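Local structure of subclass B1 metallo-beta-lactamase (Myroides odoratimimus, 6T5L) at residues Ile182-Ala187 with His221-Gly226; Lys215-Gly220 with Glu228-Thr233. The protein probably hydrolyses beta-lactam antibiotics, carbapenems among them, as a zinc-dependent subclass B1 metallo-beta-lactamase. All coordinates share one frame; numbering follows the deposited sequence.

Interaction 1: Ile182-Ala187 with His221-Gly226; sequences IKEIDA and HGKWGG. With ZN (zinc ion), chain D.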
loop_
_atom_site.group_PDB
_atom_site.type_symbol
_atom_site.label_atom_id
_atom_site.label_comp_id
_atom_site.label_asym_id
_atom_site.label_seq_id
_atom_site.Cartn_x
_atom_site.Cartn_y
_atom_site.Cartn_z
ATOM N N ILE A 182 4.448 8.736 1.513
ATOM C CA ILE A 182 5.094 8.892 2.812
ATOM C C ILE A 182 6.483 8.281 2.735
ATOM O O ILE A 182 6.629 7.114 2.349
ATOM C CB ILE A 182 4.285 8.222 3.946
ATOM C CG1 ILE A 182 2.929 8.884 4.094
ATOM C CG2 ILE A 182 5.020 8.311 5.292
ATOM C CD1 ILE A 182 2.982 10.472 4.178
ATOM N N LYS A 183 7.485 9.046 3.148
ATOM C CA LYS A 183 8.861 8.591 3.174
ATOM C C LYS A 183 9.190 8.056 4.571
ATOM O O LYS A 183 8.541 8.406 5.558
ATOM C CB LYS A 183 9.842 9.741 2.836
ATOM C CG LYS A 183 9.719 10.402 1.448
ATOM C CD LYS A 183 9.739 9.395 0.282
ATOM C CE LYS A 183 10.152 10.062 -1.000
ATOM N NZ LYS A 183 9.890 9.223 -2.146
ATOM N N GLU A 184 10.213 7.214 4.630
ATOM C CA GLU A 184 10.864 6.780 5.845
ATOM C C GLU A 184 11.791 7.894 6.316
ATOM O O GLU A 184 12.123 8.835 5.562
ATOM C CB GLU A 184 11.627 5.460 5.594
ATOM C CG GLU A 184 12.977 5.661 4.907
ATOM C CD GLU A 184 13.905 4.423 4.917
ATOM O OE1 GLU A 184 14.644 4.288 3.918
ATOM O OE2 GLU A 184 13.931 3.629 5.901
ATOM N N ILE A 185 12.172 7.813 7.587
ATOM C CA ILE A 185 13.068 8.814 8.159
ATOM C C ILE A 185 14.366 8.868 7.362
ATOM O O ILE A 185 14.967 7.842 7.029
ATOM C CB ILE A 185 13.314 8.515 9.642
ATOM C CG1 ILE A 185 11.982 8.518 10.366
ATOM C CG2 ILE A 185 14.242 9.596 10.293
ATOM C CD1 ILE A 185 11.324 9.937 10.469
ATOM N N ASP A 186 14.765 10.079 7.001
ATOM C CA ASP A 186 16.014 10.393 6.312
ATOM C C ASP A 186 16.063 9.901 4.863
ATOM O O ASP A 186 17.113 9.991 4.221
ATOM C CB ASP A 186 17.228 9.868 7.099
ATOM C CG ASP A 186 17.455 10.653 8.393
ATOM O OD1 ASP A 186 17.182 11.882 8.393
ATOM O OD2 ASP A 186 17.849 10.054 9.422
ATOM N N ALA A 187 14.953 9.440 4.308
ATOM C CA ALA A 187 14.892 9.174 2.877
ATOM C C ALA A 187 15.327 10.372 2.017
ATOM O O ALA A 187 15.260 11.540 2.412
ATOM C CB ALA A 187 13.468 8.825 2.447
ATOM N N HIS A 221 8.510 2.765 0.869
ATOM C CA HIS A 221 9.816 2.123 0.870
ATOM C C HIS A 221 10.494 2.375 2.211
ATOM O O HIS A 221 10.436 3.496 2.714
ATOM C CB HIS A 221 10.659 2.680 -0.290
ATOM C CG HIS A 221 9.925 2.701 -1.595
ATOM N ND1 HIS A 221 10.044 1.696 -2.531
ATOM C CD2 HIS A 221 9.047 3.591 -2.110
ATOM C CE1 HIS A 221 9.281 1.973 -3.571
ATOM N NE2 HIS A 221 8.669 3.119 -3.342
ATOM N N GLY A 222 11.200 1.378 2.735
ATOM C CA GLY A 222 12.041 1.592 3.918
ATOM C C GLY A 222 11.309 1.293 5.220
ATOM O O GLY A 222 10.270 0.592 5.267
ATOM N N LYS A 223 11.876 1.822 6.304
ATOM C CA LYS A 223 11.503 1.418 7.656
ATOM C C LYS A 223 10.200 2.095 8.070
ATOM O O LYS A 223 10.034 3.305 7.898
ATOM C CB LYS A 223 12.613 1.759 8.657
ATOM C CG LYS A 223 13.760 0.795 8.618
ATOM C CD LYS A 223 13.644 -0.322 9.700
ATOM C CE LYS A 223 12.500 -1.360 9.438
ATOM N NZ LYS A 223 12.218 -2.241 10.635
ATOM N N TRP A 224 9.263 1.321 8.574
ATOM C CA TRP A 224 8.067 1.926 9.165
ATOM C C TRP A 224 8.388 2.525 10.549
ATOM O O TRP A 224 9.414 2.233 11.154
ATOM C CB TRP A 224 6.940 0.892 9.330
ATOM C CG TRP A 224 7.227 -0.200 10.273
ATOM C CD1 TRP A 224 7.917 -1.360 10.012
ATOM C CD2 TRP A 224 6.855 -0.270 11.661
ATOM N NE1 TRP A 224 7.997 -2.139 11.149
ATOM C CE2 TRP A 224 7.345 -1.501 12.170
ATOM C CE3 TRP A 224 6.141 0.571 12.513
ATOM C CZ2 TRP A 224 7.152 -1.900 13.509
ATOM C CZ3 TRP A 224 5.938 0.171 13.845
ATOM C CH2 TRP A 224 6.446 -1.054 14.329
ATOM N N GLY A 225 7.468 3.365 11.029
ATOM C CA GLY A 225 7.521 3.930 12.364
ATOM C C GLY A 225 6.226 4.618 12.729
ATOM O O GLY A 225 5.152 4.101 12.434
ATOM N N GLY A 226 6.314 5.775 13.395
ATOM C CA GLY A 226 5.160 6.537 13.835
ATOM C C GLY A 226 4.872 7.770 12.999
ATOM O O GLY A 226 5.287 7.893 11.831
HETATM ZN ZN ZN D . 7.062 3.738 -4.546
HETATM O O HOH W 1 8.274 5.808 0.638
HETATM O O HOH W 2 10.573 6.013 1.862
HETATM O O HOH W 3 11.677 5.336 9.061
HETATM O O HOH W 4 8.309 5.666 -4.280
#

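Interaction 2: Lys215-Gly220 with Glu228-Thr233; sequences KIVIPG and ELFDYT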
loop_
_atom_site.group_PDB
_atom_site.type_symbol
_atom_site.label_atom_id
_atom_site.label_comp_id
_atom_site.label_asym_id
_atom_site.label_seq_id
_atom_site.Cartn_x
_atom_site.Cartn_y
_atom_site.Cartn_z
ATOM N N LYS A 215 -0.162 5.137 15.407
ATOM C CA LYS A 215 0.957 4.437 16.030
ATOM C C LYS A 215 1.752 3.611 15.017
ATOM O O LYS A 215 2.899 3.259 15.290
ATOM C CB LYS A 215 0.440 3.523 17.145
ATOM C CG LYS A 215 -0.192 4.289 18.323
ATOM N N ILE A 216 1.173 3.279 13.875
ATOM C CA ILE A 216 1.856 2.459 12.888
ATOM C C ILE A 216 1.693 3.189 11.572
ATOM O O ILE A 216 0.563 3.443 11.146
ATOM C CB ILE A 216 1.282 1.034 12.794
ATOM C CG1 ILE A 216 1.628 0.214 14.054
ATOM C CG2 ILE A 216 1.840 0.317 11.572
ATOM C CD1 ILE A 216 0.911 -1.070 14.121
ATOM N N VAL A 217 2.806 3.560 10.956
ATOM C CA VAL A 217 2.788 4.259 9.684
ATOM C C VAL A 217 3.767 3.543 8.768
ATOM O O VAL A 217 4.963 3.471 9.077
ATOM C CB VAL A 217 3.170 5.742 9.854
ATOM C CG1 VAL A 217 3.262 6.425 8.480
ATOM C CG2 VAL A 217 2.170 6.464 10.792
ATOM N N ILE A 218 3.271 3.005 7.664
ATOM C CA ILE A 218 4.122 2.201 6.785
ATOM C C ILE A 218 4.375 3.012 5.518
ATOM O O ILE A 218 3.427 3.318 4.789
ATOM C CB ILE A 218 3.498 0.838 6.458
ATOM C CG1 ILE A 218 3.371 0.013 7.740
ATOM C CG2 ILE A 218 4.348 0.149 5.397
ATOM C CD1 ILE A 218 2.367 -1.159 7.565
ATOM N N PRO A 219 5.602 3.418 5.259
ATOM C CA PRO A 219 5.908 4.125 4.021
ATOM C C PRO A 219 6.022 3.137 2.863
ATOM O O PRO A 219 6.148 1.927 3.064
ATOM C CB PRO A 219 7.277 4.735 4.308
ATOM C CG PRO A 219 7.960 3.641 5.204
ATOM C CD PRO A 219 6.833 2.985 5.971
ATOM N N GLY A 220 6.070 3.684 1.639
ATOM C CA GLY A 220 6.124 2.834 0.443
ATOM C C GLY A 220 7.462 2.152 0.317
ATOM O O GLY A 220 7.563 1.056 -0.244
ATOM N N GLU A 228 6.034 10.562 13.098
ATOM C CA GLU A 228 7.227 11.283 12.686
ATOM C C GLU A 228 7.579 11.037 11.213
ATOM O O GLU A 228 8.335 11.816 10.619
ATOM C CB GLU A 228 8.368 10.907 13.652
ATOM C CG GLU A 228 8.955 9.491 13.516
ATOM C CD GLU A 228 8.197 8.344 14.261
ATOM O OE1 GLU A 228 7.082 8.554 14.844
ATOM O OE2 GLU A 228 8.760 7.207 14.220
ATOM N N LEU A 229 7.044 9.996 10.601
ATOM C CA LEU A 229 7.252 9.847 9.165
ATOM C C LEU A 229 6.469 10.912 8.427
ATOM O O LEU A 229 6.988 11.504 7.481
ATOM C CB LEU A 229 6.853 8.459 8.678
ATOM C CG LEU A 229 8.000 7.463 8.820
ATOM C CD1 LEU A 229 8.418 7.166 10.288
ATOM C CD2 LEU A 229 7.588 6.170 8.114
ATOM N N PHE A 230 5.242 11.204 8.887
ATOM C CA PHE A 230 4.492 12.344 8.372
ATOM C C PHE A 230 5.327 13.625 8.474
ATOM O O PHE A 230 5.524 14.353 7.492
ATOM C CB PHE A 230 3.210 12.542 9.176
ATOM C CG PHE A 230 2.224 11.397 9.147
ATOM C CD1 PHE A 230 2.254 10.410 8.146
ATOM C CD2 PHE A 230 1.226 11.334 10.113
ATOM C CE1 PHE A 230 1.317 9.408 8.117
ATOM C CE2 PHE A 230 0.298 10.317 10.092
ATOM C CZ PHE A 230 0.342 9.359 9.063
ATOM N N ASP A 231 5.813 13.918 9.686
ATOM C CA ASP A 231 6.529 15.164 9.922
ATOM C C ASP A 231 7.741 15.256 9.022
ATOM O O ASP A 231 8.004 16.299 8.412
ATOM C CB ASP A 231 6.999 15.268 11.381
ATOM C CG ASP A 231 5.883 15.514 12.349
ATOM O OD1 ASP A 231 4.885 16.142 11.953
ATOM O OD2 ASP A 231 6.040 15.125 13.529
ATOM N N TYR A 232 8.512 14.174 8.950
ATOM C CA TYR A 232 9.714 14.196 8.140
ATOM C C TYR A 232 9.370 14.407 6.652
ATOM O O TYR A 232 10.039 15.174 5.960
ATOM C CB TYR A 232 10.512 12.909 8.388
ATOM C CG TYR A 232 11.675 12.835 7.451
ATOM C CD1 TYR A 232 12.927 13.431 7.788
ATOM C CD2 TYR A 232 11.515 12.256 6.198
ATOM C CE1 TYR A 232 13.993 13.407 6.861
ATOM C CE2 TYR A 232 12.567 12.246 5.267
ATOM C CZ TYR A 232 13.788 12.793 5.595
ATOM O OH TYR A 232 14.767 12.702 4.642
ATOM N N THR A 233 8.283 13.802 6.165
ATOM C CA THR A 233 7.900 13.962 4.756
ATOM C C THR A 233 7.384 15.373 4.478
ATOM O O THR A 233 7.695 15.959 3.438
ATOM C CB THR A 233 6.856 12.885 4.378
ATOM O OG1 THR A 233 7.401 11.560 4.592
ATOM C CG2 THR A 233 6.418 12.978 2.930
#

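Interaction 1: Ile182-Ala187 with His221-Gly226
Glu-184 reaches from the loop after strand 175-179 of the metallo-beta-lactamase fold to the loop that carries the zinc ligand His-221, laying its carboxylate beside the backbone of Gly-222 and Lys-223. Its CG sits between the backbone N and the carbonyl carbon (chi1 80°), and beyond CG the chain runs extended, which carries OE2 to the amide of Lys-223. The bond from Lys-223 N to Glu-184 OE2 is 2.8 Å and nearly straight at 174°, yet the N-H comes from above the carboxylate plane, 56° out of it. With no side chain on Gly-222, its CA covers the same face of the carboxylate, 3.4 Å from Glu-184 OE2. Lys-223 turns its own chain away, only CB and CG staying near OE2.

The rest of the seam is bridged by water. One water takes the N-H of Glu-184 and donates to His-221 O, a second joins Ile-182 O to His-221 N, and a third links Ile-185 N with Lys-223 O, so these backbone groups are linked across the seam through water rather than directly. On the 182-187 side a type II turn from Glu-184 to Ala-187 reverses the chain. His-221 completes a zinc site with Asp-100, Cys-180 and a water 2.3 Å from the zinc ion; its ND1 is hydrogen-bonded to Ala-50 O, which fixes the ring's rotation, and NE2 meets the zinc at 2.1 Å.

Interaction 2: Lys215-Gly220 with Glu228-Thr233
Val-217 pushes its two methyl groups against Phe-230 where the edge strand 216-219 of a five-stranded mixed sheet meets the C-terminal helix 228-237, part of the helical layer that covers this side of the alpha-beta/beta-alpha sandwich of metallo-beta-lactamases. CG1 makes the closest approach, 3.6 Å from Phe-230 CE1, while CG2 of Val-217 lies 3.8 Å from Phe-230 CZ. The valine thus spans one end of the ring, meeting it at an oblique angle. CG1 is anti to the backbone N (chi1 175°), and from that position it also comes within 4.1 Å of Leu-229 CB, so a single methyl touches two successive residues of the helix.

Leu-229 carries the contact farther along the strand. Its CD2 rests 3.9 Å from Pro-219 CG and equally near CD of that ring, and it also lies against the carbonyl oxygen of Val-217. No hydrogen bond joins the two segments; the seam is apolar and buried, and over these short pieces the strand and helix axes stand 9.3 Å apart with 46° between their directions.

Around this first shell, Val-207 and Lys-208 of helix 200-210 touch Phe-230, and Ile-185 packs on Leu-229. On the far side of the strand, Ile-218 points away from the helix, and its side chain touches Asn-52 and Met-54 of strand 49-58. The helical turn that presents Leu-229 is tied back by Thr-233: the main-chain N-H and the hydroxyl of that threonine approach Leu-229 O from opposite faces of its carbonyl plane, and the Thr-233 OG1 to Leu-229 O bond measures 2.9 Å.

In the fold
From the N terminus, the chain comes to 182-187 after strand 175-179, goes through helix 200-210, and enters the sheet edge at 215-220. The next residues, 221-226, return to 182-187 and close the longer loop, of 33 intervening residues, as interaction 1. Helix 228-237 follows, and 228-233 folds back on 215-220 after only seven residues, making interaction 2. The segments alternate, so the two loops cross. Contact between them is direct: Val-217 N lies 2.8 Å from Gly-225 O, and Lys-183 N bonds to Thr-233 OG1. Interaction 1 joins the loop after strand 175-179 to the His-221 loop, and interaction 2 sets the C-terminal helix on an outermost strand of the sheet.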